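Local structure of tyrosinase (Burkholderia thailandensis, 5ZRD) at residues 82-87 / 91-96; 95-100 / 315-320; 287-292 / 458-463. The protein probably hydroxylates monophenols to catechols and oxidises these to quinones at a pair of copper ions, and works efficiently at acidic pH. All blocks are in the same frame, centred on the assembly; numbering follows the deposited sequence.

Contact 1: residues 82-87 / 91-96. With CU (copper (II) ion), chain J; O (oxygen atom), chain L.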
loop_
_atom_site.group_PDB
_atom_site.type_symbol
_atom_site.label_atom_id
_atom_site.label_comp_id
_atom_site.label_asym_id
_atom_site.label_seq_id
_atom_site.Cartn_x
_atom_site.Cartn_y
_atom_site.Cartn_z
ATOM N N TYR A 82 -6.961 11.081 -20.255
ATOM C CA TYR A 82 -7.234 10.106 -21.294
ATOM C C TYR A 82 -6.280 10.279 -22.493
ATOM O O TYR A 82 -6.149 9.362 -23.345
ATOM C CB TYR A 82 -8.696 10.259 -21.693
ATOM C CG TYR A 82 -9.681 9.692 -20.703
ATOM C CD1 TYR A 82 -9.684 8.335 -20.423
ATOM C CD2 TYR A 82 -10.582 10.502 -20.018
ATOM C CE1 TYR A 82 -10.561 7.787 -19.501
ATOM C CE2 TYR A 82 -11.493 9.969 -19.123
ATOM C CZ TYR A 82 -11.489 8.603 -18.878
ATOM O OH TYR A 82 -12.346 8.036 -17.983
ATOM N N CYS A 83 -5.650 11.455 -22.665
ATOM C CA CYS A 83 -4.943 11.696 -23.899
ATOM C C CYS A 83 -3.756 10.729 -23.956
ATOM O O CYS A 83 -3.173 10.350 -22.890
ATOM C CB CYS A 83 -4.533 13.150 -24.075
ATOM S SG CYS A 83 -3.206 13.709 -22.966
ATOM N N ASN A 84 -3.462 10.277 -25.190
ATOM C CA ASN A 84 -2.316 9.430 -25.520
ATOM C C ASN A 84 -1.170 10.303 -26.057
ATOM O O ASN A 84 -1.358 11.040 -27.040
ATOM C CB ASN A 84 -2.690 8.360 -26.544
ATOM C CG ASN A 84 -3.360 7.167 -25.919
ATOM O OD1 ASN A 84 -2.689 6.380 -25.273
ATOM N ND2 ASN A 84 -4.679 7.067 -26.045
ATOM N N HIS A 85 0.007 10.162 -25.434
ATOM C CA HIS A 85 1.250 10.884 -25.789
ATOM C C HIS A 85 2.454 9.954 -25.700
ATOM O O HIS A 85 2.485 9.050 -24.912
ATOM C CB HIS A 85 1.460 12.062 -24.846
ATOM C CG HIS A 85 0.261 12.936 -24.778
ATOM N ND1 HIS A 85 -0.713 12.757 -23.846
ATOM C CD2 HIS A 85 -0.174 13.912 -25.606
ATOM C CE1 HIS A 85 -1.669 13.637 -24.064
ATOM N NE2 HIS A 85 -1.366 14.364 -25.139
ATOM N N GLY A 86 3.429 10.179 -26.536
ATOM C CA GLY A 86 4.579 9.320 -26.621
ATOM C C GLY A 86 4.212 7.886 -26.981
ATOM O O GLY A 86 4.978 6.961 -26.643
ATOM N N ASN A 87 3.089 7.661 -27.665
ATOM C CA ASN A 87 2.762 6.297 -28.034
ATOM C C ASN A 87 1.975 6.289 -29.350
ATOM O O ASN A 87 1.590 7.326 -29.842
ATOM C CB ASN A 87 2.058 5.588 -26.879
ATOM C CG ASN A 87 0.634 6.055 -26.671
ATOM O OD1 ASN A 87 -0.069 6.356 -27.639
ATOM N ND2 ASN A 87 0.185 6.026 -25.420
ATOM N N PRO A 91 -1.816 10.038 -32.702
ATOM C CA PRO A 91 -2.543 10.661 -33.817
ATOM C C PRO A 91 -4.049 10.349 -33.844
ATOM O O PRO A 91 -4.863 11.232 -34.107
ATOM C CB PRO A 91 -1.903 10.034 -35.061
ATOM C CG PRO A 91 -0.496 9.739 -34.614
ATOM C CD PRO A 91 -0.684 9.254 -33.195
ATOM N N THR A 92 -4.376 9.081 -33.622
ATOM C CA THR A 92 -5.729 8.610 -33.736
ATOM C C THR A 92 -6.560 9.059 -32.531
ATOM O O THR A 92 -7.737 9.291 -32.644
ATOM C CB THR A 92 -5.747 7.079 -33.835
ATOM O OG1 THR A 92 -4.929 6.476 -32.828
ATOM C CG2 THR A 92 -5.271 6.628 -35.184
ATOM N N TRP A 93 -5.946 9.094 -31.363
ATOM C CA TRP A 93 -6.676 9.531 -30.184
ATOM C C TRP A 93 -7.068 10.982 -30.376
ATOM O O TRP A 93 -8.226 11.320 -30.103
ATOM C CB TRP A 93 -5.903 9.343 -28.880
ATOM C CG TRP A 93 -6.743 9.665 -27.690
ATOM C CD1 TRP A 93 -7.562 8.803 -27.019
ATOM C CD2 TRP A 93 -6.919 10.958 -27.081
ATOM N NE1 TRP A 93 -8.199 9.462 -26.005
ATOM C CE2 TRP A 93 -7.851 10.790 -26.035
ATOM C CE3 TRP A 93 -6.398 12.232 -27.323
ATOM C CZ2 TRP A 93 -8.268 11.841 -25.230
ATOM C CZ3 TRP A 93 -6.811 13.275 -26.525
ATOM C CH2 TRP A 93 -7.727 13.075 -25.489
ATOM N N HIS A 94 -6.103 11.808 -30.798
ATOM C CA HIS A 94 -6.401 13.232 -30.950
ATOM C C HIS A 94 -7.357 13.430 -32.120
ATOM O O HIS A 94 -8.122 14.355 -32.080
ATOM C CB HIS A 94 -5.154 14.095 -31.101
ATOM C CG HIS A 94 -4.404 14.168 -29.833
ATOM N ND1 HIS A 94 -3.631 13.149 -29.428
ATOM C CD2 HIS A 94 -4.372 15.104 -28.857
ATOM C CE1 HIS A 94 -3.132 13.433 -28.235
ATOM N NE2 HIS A 94 -3.549 14.646 -27.875
ATOM N N ARG A 95 -7.329 12.551 -33.122
ATOM C CA ARG A 95 -8.288 12.640 -34.223
ATOM C C ARG A 95 -9.704 12.554 -33.655
ATOM O O ARG A 95 -10.561 13.352 -34.031
ATOM C CB ARG A 95 -8.056 11.538 -35.266
ATOM C CG ARG A 95 -9.099 11.446 -36.380
ATOM C CD ARG A 95 -8.570 10.641 -37.556
ATOM N NE ARG A 95 -7.656 11.429 -38.369
ATOM C CZ ARG A 95 -6.951 10.989 -39.403
ATOM N NH1 ARG A 95 -7.091 9.742 -39.817
ATOM N NH2 ARG A 95 -6.156 11.833 -40.047
ATOM N N MET A 96 -9.931 11.590 -32.779
ATOM C CA MET A 96 -11.229 11.393 -32.244
ATOM C C MET A 96 -11.569 12.535 -31.276
ATOM O O MET A 96 -12.745 12.985 -31.205
ATOM C CB MET A 96 -11.335 10.044 -31.543
ATOM C CG MET A 96 -11.339 8.889 -32.521
ATOM S SD MET A 96 -12.539 9.103 -33.859
ATOM C CE MET A 96 -14.005 9.398 -32.865
HETATM CU CU CU J . -2.781 15.562 -26.071
HETATM O O O L . -1.115 17.226 -26.837
#

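Contact 2: residues 95-100 / 315-320. With CU (copper (II) ion), chain K; O (oxygen atom), chain L.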
loop_
_atom_site.group_PDB
_atom_site.type_symbol
_atom_site.label_atom_id
_atom_site.label_comp_id
_atom_site.label_asym_id
_atom_site.label_seq_id
_atom_site.Cartn_x
_atom_site.Cartn_y
_atom_site.Cartn_z
ATOM N N ARG A 95 -7.329 12.551 -33.122
ATOM C CA ARG A 95 -8.288 12.640 -34.223
ATOM C C ARG A 95 -9.704 12.554 -33.655
ATOM O O ARG A 95 -10.561 13.352 -34.031
ATOM C CB ARG A 95 -8.056 11.538 -35.266
ATOM C CG ARG A 95 -9.099 11.446 -36.380
ATOM C CD ARG A 95 -8.570 10.641 -37.556
ATOM N NE ARG A 95 -7.656 11.429 -38.369
ATOM C CZ ARG A 95 -6.951 10.989 -39.403
ATOM N NH1 ARG A 95 -7.091 9.742 -39.817
ATOM N NH2 ARG A 95 -6.156 11.833 -40.047
ATOM N N MET A 96 -9.931 11.590 -32.779
ATOM C CA MET A 96 -11.229 11.393 -32.244
ATOM C C MET A 96 -11.569 12.535 -31.276
ATOM O O MET A 96 -12.745 12.985 -31.205
ATOM C CB MET A 96 -11.335 10.044 -31.543
ATOM C CG MET A 96 -11.339 8.889 -32.521
ATOM S SD MET A 96 -12.539 9.103 -33.859
ATOM C CE MET A 96 -14.005 9.398 -32.865
ATOM N N TYR A 97 -10.556 13.034 -30.567
ATOM C CA TYR A 97 -10.787 14.105 -29.591
ATOM C C TYR A 97 -11.353 15.311 -30.315
ATOM O O TYR A 97 -12.345 15.904 -29.865
ATOM C CB TYR A 97 -9.511 14.471 -28.834
ATOM C CG TYR A 97 -9.640 15.396 -27.646
ATOM C CD1 TYR A 97 -10.827 15.568 -26.947
ATOM C CD2 TYR A 97 -8.529 16.067 -27.178
ATOM C CE1 TYR A 97 -10.914 16.385 -25.827
ATOM C CE2 TYR A 97 -8.582 16.849 -26.041
ATOM C CZ TYR A 97 -9.778 17.017 -25.370
ATOM O OH TYR A 97 -9.817 17.818 -24.279
ATOM N N VAL A 98 -10.743 15.635 -31.434
ATOM C CA VAL A 98 -11.147 16.821 -32.169
ATOM C C VAL A 98 -12.545 16.597 -32.732
ATOM O O VAL A 98 -13.372 17.506 -32.772
ATOM C CB VAL A 98 -10.188 17.147 -33.315
ATOM C CG1 VAL A 98 -10.698 18.339 -34.112
ATOM C CG2 VAL A 98 -8.788 17.414 -32.807
ATOM N N TYR A 99 -12.748 15.389 -33.232
ATOM C CA TYR A 99 -14.003 15.034 -33.858
ATOM C C TYR A 99 -15.116 15.113 -32.816
ATOM O O TYR A 99 -16.131 15.644 -33.114
ATOM C CB TYR A 99 -13.935 13.615 -34.422
ATOM C CG TYR A 99 -15.197 13.097 -35.061
ATOM C CD1 TYR A 99 -15.564 13.510 -36.325
ATOM C CD2 TYR A 99 -15.984 12.144 -34.437
ATOM C CE1 TYR A 99 -16.697 13.013 -36.941
ATOM C CE2 TYR A 99 -17.120 11.629 -35.046
ATOM C CZ TYR A 99 -17.468 12.062 -36.309
ATOM O OH TYR A 99 -18.568 11.587 -36.948
ATOM N N LYS A 100 -14.871 14.581 -31.621
ATOM C CA LYS A 100 -15.838 14.589 -30.540
ATOM C C LYS A 100 -16.189 16.027 -30.106
ATOM O O LYS A 100 -17.376 16.351 -29.827
ATOM C CB LYS A 100 -15.328 13.728 -29.384
ATOM C CG LYS A 100 -15.637 12.238 -29.516
ATOM C CD LYS A 100 -17.115 11.966 -29.769
ATOM C CE LYS A 100 -17.469 10.495 -29.813
ATOM N NZ LYS A 100 -18.908 10.283 -30.111
ATOM N N ILE A 315 -7.569 27.165 -28.122
ATOM C CA ILE A 315 -6.597 27.102 -29.209
ATOM C C ILE A 315 -6.087 25.669 -29.331
ATOM O O ILE A 315 -5.592 25.279 -30.397
ATOM C CB ILE A 315 -5.409 28.082 -29.043
ATOM C CG1 ILE A 315 -4.717 28.350 -30.374
ATOM C CG2 ILE A 315 -4.377 27.603 -28.050
ATOM C CD1 ILE A 315 -3.869 29.610 -30.353
ATOM N N PHE A 316 -6.132 24.926 -28.233
ATOM C CA PHE A 316 -5.782 23.498 -28.317
ATOM C C PHE A 316 -6.442 22.825 -29.527
ATOM O O PHE A 316 -5.801 22.085 -30.226
ATOM C CB PHE A 316 -6.194 22.755 -27.061
ATOM C CG PHE A 316 -5.862 21.287 -27.080
ATOM C CD1 PHE A 316 -6.720 20.380 -27.683
ATOM C CD2 PHE A 316 -4.712 20.813 -26.466
ATOM C CE1 PHE A 316 -6.407 19.037 -27.686
ATOM C CE2 PHE A 316 -4.395 19.467 -26.477
ATOM C CZ PHE A 316 -5.240 18.586 -27.096
ATOM N N PHE A 317 -7.688 23.131 -29.809
ATOM C CA PHE A 317 -8.465 22.358 -30.794
ATOM C C PHE A 317 -8.182 22.852 -32.216
ATOM O O PHE A 317 -8.182 22.039 -33.163
ATOM C CB PHE A 317 -9.945 22.369 -30.405
ATOM C CG PHE A 317 -10.153 21.559 -29.165
ATOM C CD1 PHE A 317 -9.942 22.128 -27.929
ATOM C CD2 PHE A 317 -10.334 20.198 -29.243
ATOM C CE1 PHE A 317 -10.018 21.361 -26.783
ATOM C CE2 PHE A 317 -10.423 19.434 -28.089
ATOM C CZ PHE A 317 -10.268 20.011 -26.862
ATOM N N PHE A 318 -7.907 24.143 -32.364
ATOM C CA PHE A 318 -7.524 24.698 -33.674
ATOM C C PHE A 318 -6.162 24.127 -34.109
ATOM O O PHE A 318 -5.910 23.834 -35.287
ATOM C CB PHE A 318 -7.501 26.229 -33.582
ATOM C CG PHE A 318 -8.891 26.796 -33.465
ATOM C CD1 PHE A 318 -9.518 26.874 -32.236
ATOM C CD2 PHE A 318 -9.609 27.139 -34.590
ATOM C CE1 PHE A 318 -10.820 27.321 -32.140
ATOM C CE2 PHE A 318 -10.902 27.622 -34.481
ATOM C CZ PHE A 318 -11.506 27.709 -33.259
ATOM N N HIS A 319 -5.273 24.005 -33.132
ATOM C CA HIS A 319 -3.955 23.459 -33.312
ATOM C C HIS A 319 -4.031 21.970 -33.672
ATOM O O HIS A 319 -3.397 21.523 -34.624
ATOM C CB HIS A 319 -3.147 23.640 -32.031
ATOM C CG HIS A 319 -1.964 22.746 -31.935
ATOM N ND1 HIS A 319 -0.916 22.812 -32.817
ATOM C CD2 HIS A 319 -1.668 21.767 -31.062
ATOM C CE1 HIS A 319 0.001 21.936 -32.462
ATOM N NE2 HIS A 319 -0.463 21.253 -31.409
ATOM N N HIS A 320 -4.757 21.230 -32.860
ATOM C CA HIS A 320 -4.891 19.822 -33.046
ATOM C C HIS A 320 -5.690 19.484 -34.298
ATOM O O HIS A 320 -5.520 18.389 -34.812
ATOM C CB HIS A 320 -5.477 19.132 -31.822
ATOM C CG HIS A 320 -4.394 18.563 -30.968
ATOM N ND1 HIS A 320 -3.773 17.389 -31.282
ATOM C CD2 HIS A 320 -3.782 19.041 -29.868
ATOM C CE1 HIS A 320 -2.834 17.151 -30.403
ATOM N NE2 HIS A 320 -2.843 18.131 -29.512
HETATM CU CU CU K . -1.433 18.681 -28.415
HETATM O O O L . -1.115 17.226 -26.837
#

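Contact 3: residues 287-292 / 458-463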
loop_
_atom_site.group_PDB
_atom_site.type_symbol
_atom_site.label_atom_id
_atom_site.label_comp_id
_atom_site.label_asym_id
_atom_site.label_seq_id
_atom_site.Cartn_x
_atom_site.Cartn_y
_atom_site.Cartn_z
ATOM N N PHE A 287 7.233 28.994 -23.648
ATOM C CA PHE A 287 8.675 28.953 -23.943
ATOM C C PHE A 287 9.042 29.914 -25.092
ATOM O O PHE A 287 8.536 29.803 -26.246
ATOM C CB PHE A 287 9.089 27.530 -24.302
ATOM C CG PHE A 287 8.977 26.564 -23.161
ATOM C CD1 PHE A 287 7.744 26.095 -22.760
ATOM C CD2 PHE A 287 10.102 26.138 -22.480
ATOM C CE1 PHE A 287 7.626 25.223 -21.692
ATOM C CE2 PHE A 287 9.988 25.233 -21.438
ATOM C CZ PHE A 287 8.750 24.786 -21.043
ATOM N N ASP A 288 9.902 30.874 -24.758
ATOM C CA ASP A 288 10.605 31.743 -25.713
ATOM C C ASP A 288 11.478 30.885 -26.584
ATOM O O ASP A 288 12.255 30.141 -26.010
ATOM C CB ASP A 288 11.546 32.686 -24.921
ATOM C CG ASP A 288 11.514 34.133 -25.412
ATOM O OD1 ASP A 288 10.950 34.451 -26.487
ATOM O OD2 ASP A 288 12.069 34.984 -24.683
ATOM N N TYR A 289 11.421 30.953 -27.931
ATOM C CA TYR A 289 12.431 30.169 -28.739
ATOM C C TYR A 289 13.853 30.528 -28.276
ATOM O O TYR A 289 14.748 29.661 -28.242
ATOM C CB TYR A 289 12.361 30.391 -30.254
ATOM C CG TYR A 289 13.051 29.316 -31.069
ATOM C CD1 TYR A 289 12.620 27.997 -31.000
ATOM C CD2 TYR A 289 14.128 29.593 -31.911
ATOM C CE1 TYR A 289 13.224 26.991 -31.744
ATOM C CE2 TYR A 289 14.761 28.591 -32.642
ATOM C CZ TYR A 289 14.299 27.282 -32.574
ATOM O OH TYR A 289 14.861 26.259 -33.307
ATOM N N GLY A 290 14.033 31.795 -27.902
ATOM C CA GLY A 290 15.216 32.222 -27.170
ATOM C C GLY A 290 16.438 32.147 -28.062
ATOM O O GLY A 290 16.330 32.297 -29.284
ATOM N N GLY A 291 17.594 31.895 -27.465
ATOM C CA GLY A 291 18.816 31.818 -28.250
ATOM C C GLY A 291 19.881 30.941 -27.610
ATOM O O GLY A 291 19.633 29.785 -27.170
ATOM N N ASP A 292 21.053 31.571 -27.513
ATOM C CA ASP A 292 22.375 30.955 -27.427
ATOM C C ASP A 292 22.905 30.714 -25.975
ATOM O O ASP A 292 23.995 30.143 -25.766
ATOM C CB ASP A 292 23.297 31.902 -28.194
ATOM C CG ASP A 292 24.604 31.302 -28.501
ATOM O OD1 ASP A 292 24.823 30.124 -28.159
ATOM O OD2 ASP A 292 25.425 32.017 -29.084
ATOM N N GLU A 458 30.159 29.174 -33.762
ATOM C CA GLU A 458 29.094 28.350 -33.169
ATOM C C GLU A 458 28.095 27.839 -34.223
ATOM O O GLU A 458 27.538 28.600 -35.000
ATOM C CB GLU A 458 28.311 29.121 -32.120
ATOM C CG GLU A 458 27.870 28.211 -30.995
ATOM C CD GLU A 458 26.942 28.888 -30.010
ATOM O OE1 GLU A 458 26.024 29.644 -30.493
ATOM O OE2 GLU A 458 27.148 28.664 -28.773
ATOM N N TYR A 459 27.827 26.537 -34.217
ATOM C CA TYR A 459 26.797 26.012 -35.100
ATOM C C TYR A 459 25.570 25.623 -34.259
ATOM O O TYR A 459 25.686 24.909 -33.255
ATOM C CB TYR A 459 27.387 24.878 -35.943
ATOM C CG TYR A 459 28.474 25.330 -36.887
ATOM C CD1 TYR A 459 28.165 25.768 -38.162
ATOM C CD2 TYR A 459 29.801 25.356 -36.490
ATOM C CE1 TYR A 459 29.152 26.194 -39.032
ATOM C CE2 TYR A 459 30.800 25.808 -37.334
ATOM C CZ TYR A 459 30.476 26.218 -38.615
ATOM O OH TYR A 459 31.453 26.637 -39.470
ATOM N N TYR A 460 24.403 26.125 -34.656
ATOM C CA TYR A 460 23.152 25.759 -34.015
ATOM C C TYR A 460 22.630 24.500 -34.697
ATOM O O TYR A 460 22.369 24.547 -35.873
ATOM C CB TYR A 460 22.143 26.915 -34.044
ATOM C CG TYR A 460 20.817 26.547 -33.429
ATOM C CD1 TYR A 460 20.750 25.877 -32.216
ATOM C CD2 TYR A 460 19.630 26.790 -34.108
ATOM C CE1 TYR A 460 19.534 25.485 -31.682
ATOM C CE2 TYR A 460 18.406 26.435 -33.573
ATOM C CZ TYR A 460 18.356 25.762 -32.364
ATOM O OH TYR A 460 17.134 25.425 -31.853
ATOM N N LEU A 461 22.522 23.385 -33.970
ATOM C CA LEU A 461 22.135 22.080 -34.600
ATOM C C LEU A 461 20.622 21.825 -34.542
ATOM O O LEU A 461 20.127 20.965 -35.258
ATOM C CB LEU A 461 22.874 20.982 -33.856
ATOM C CG LEU A 461 24.393 21.164 -33.767
ATOM C CD1 LEU A 461 25.034 19.981 -33.068
ATOM C CD2 LEU A 461 24.998 21.350 -35.151
ATOM N N GLY A 462 19.903 22.527 -33.662
ATOM C CA GLY A 462 18.454 22.433 -33.595
ATOM C C GLY A 462 17.925 22.312 -32.171
ATOM O O GLY A 462 18.691 22.434 -31.215
ATOM N N HIS A 463 16.592 22.126 -32.064
ATOM C CA HIS A 463 15.867 21.981 -30.802
ATOM C C HIS A 463 15.109 20.632 -30.748
ATOM O O HIS A 463 14.854 19.979 -31.746
ATOM C CB HIS A 463 14.911 23.151 -30.601
ATOM C CG HIS A 463 13.730 23.110 -31.524
ATOM N ND1 HIS A 463 13.705 23.783 -32.726
ATOM C CD2 HIS A 463 12.560 22.444 -31.443
ATOM C CE1 HIS A 463 12.551 23.557 -33.332
ATOM N NE2 HIS A 463 11.836 22.733 -32.571
#

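Contact 1: residues 82-87 / 91-96
The indole of Trp-93 presses one face against the backbone of Tyr-82, Cys-83 and Asn-84. CA of Cys-83 stands 3.4 Å from the centroid of its six-membered ring, almost on the ring normal, in a CH-pi contact, and CB of Cys-83 reaches 3.3 Å from Trp-93 CZ3. O of Tyr-82 and N of Asn-84 sit over the same face, nearer the rim. The neighbouring imidazole of His-94 has Trp-93 CE3 above one face, while at its edge CE1 meets O of Asn-84 at 3.2 Å. A broad, flat tryptophan suits this place: with CG anti to the backbone N (chi1 -174°), the indole spans from the helix to the loop, and NE1 bonds to O of Asn-374.

Copper joins the two segments, bound by NE2 of His-85 at 2.1 Å and NE2 of His-94 at 2.2 Å, with the rings meeting obliquely. Each ND1 has its own partner, Gln-355 for His-85 and O of Phe-90 for His-94, which limits ring rotation. His-85 is fixed further by a covalent bond of 1.9 Å from SG of Cys-83 to CE1. In the loop, Asn-87 ND2 donates to Asn-84 OD1 at 2.9 Å. With His-57 as the third histidine, this is one half of a type-3 copper site, and its Cys-His thioether is a cross-link also known in fungal tyrosinases and molluscan haemocyanins.

Contact 2: residues 95-100 / 315-320
Tyr-97 offers a ring face to Phe-317, whose edge comes down on it in a T-shaped pair: the centroids are 4.8 Å apart, the planes are at 72°, and CZ of Phe-317 lies 3.4 Å from CZ of Tyr-97. Phe-316 reaches the same tyrosine obliquely, its CE1 3.5 Å from Tyr-97 CE2, so the three rings form an aromatic cluster. Tyr-97 carries CG opposite its backbone N (chi1 -170°), which sends the ring across to helix 315-334. Beside the cluster, CG2 of Val-98 rests 3.9 Å from CB of His-320, a branched apolar residue filling the closest part of the helix interface.

These are two helices of the four-helix bundle that holds the copper pair in type-3 copper proteins. The axes of the two short segments come within 10.0 Å, with N-to-C directions 124° apart.

Further out, the rings support one another within helix 315-334: Phe-316 CD1 lies over the centre of one face of Phe-317, and His-320 CD2 sits over the rim of a face of Phe-316. A phenyl ring here packs against the imidazole without competing for the metal, to which His-320 NE2 binds at 1.9 Å. His-277 and His-281 complete the histidine ligands of this copper, and the bound oxygen is 2.2 Å from it. The phenol of Tyr-97 is held by a bond from its OH to O of Leu-53, within helix 50-57.

Contact 3: residues 287-292 / 458-463
Tyr-289 and Tyr-460 both hold CG anti to the backbone N (chi1 -162° and 178°), which sends the two phenols out from loop and strand to meet from opposite directions. His-463 takes the less common position, CG between the backbone N and the carbonyl carbon (chi1 71°), turning its imidazole back to the same point. There OH of Tyr-460 donates to OH of Tyr-289 at 2.8 Å, and that hydroxyl is also bonded to ND1 of His-463 at 2.8 Å. The Tyr-289 and His-463 rings are nearly perpendicular, an offset edge-to-face pair with the edge of Tyr-289 toward the face of His-463 and centroids 5.2 Å apart. Tyrosine fits this place because its ring packs while its single oxygen can take part in both bonds.

The contact ties the loop after helix 274-285 to strand 456-466, an outermost strand of the four-stranded mixed sheet within this chain. His-463 NE2 bonds to Asp-279, on the helix that also carries His-277 and His-281. Lys-444 makes a cation-pi contact with the Tyr-289 ring.

At the more exposed end, OD1 of Asp-292 stands 2.7 Å from OE1 of Glu-458, an uncomfortable approach if both carboxylates were charged, although Asp-292 is poorly ordered. Arg-504 forms a salt bridge with Glu-458 and bonds to O of Asp-292, which would offset part of the negative charge. At the low pH of this crystal such a close acidic pair is likely to be partly protonated, whereas Tyr-289 OH, sharing with ND1 a bond that either group could donate, can probably serve either tautomer of His-463.

In the fold
From the N terminus, contact 1 closes first, a short loop with three residues between its segments, bringing the loop before helix 90-108 back onto that helix. Contact 2 begins where contact 1 ends, sharing Arg-95 and Met-96, and spans 214 residues to reach helix 315-334. The two touch directly, His-94 CD2 lying 3.0 Å from His-320 CE1, so both halves of the copper pair and its bound oxygen are tied together. Contact 3 follows contact 1 in series but crosses contact 2: it opens at 287-292, within that long loop, and closes at 458-463, beyond it. Centred about 28 Å from the centre of contact 1, it joins the loop after helix 274-285 to strand 456-466 at the edge of the sheet.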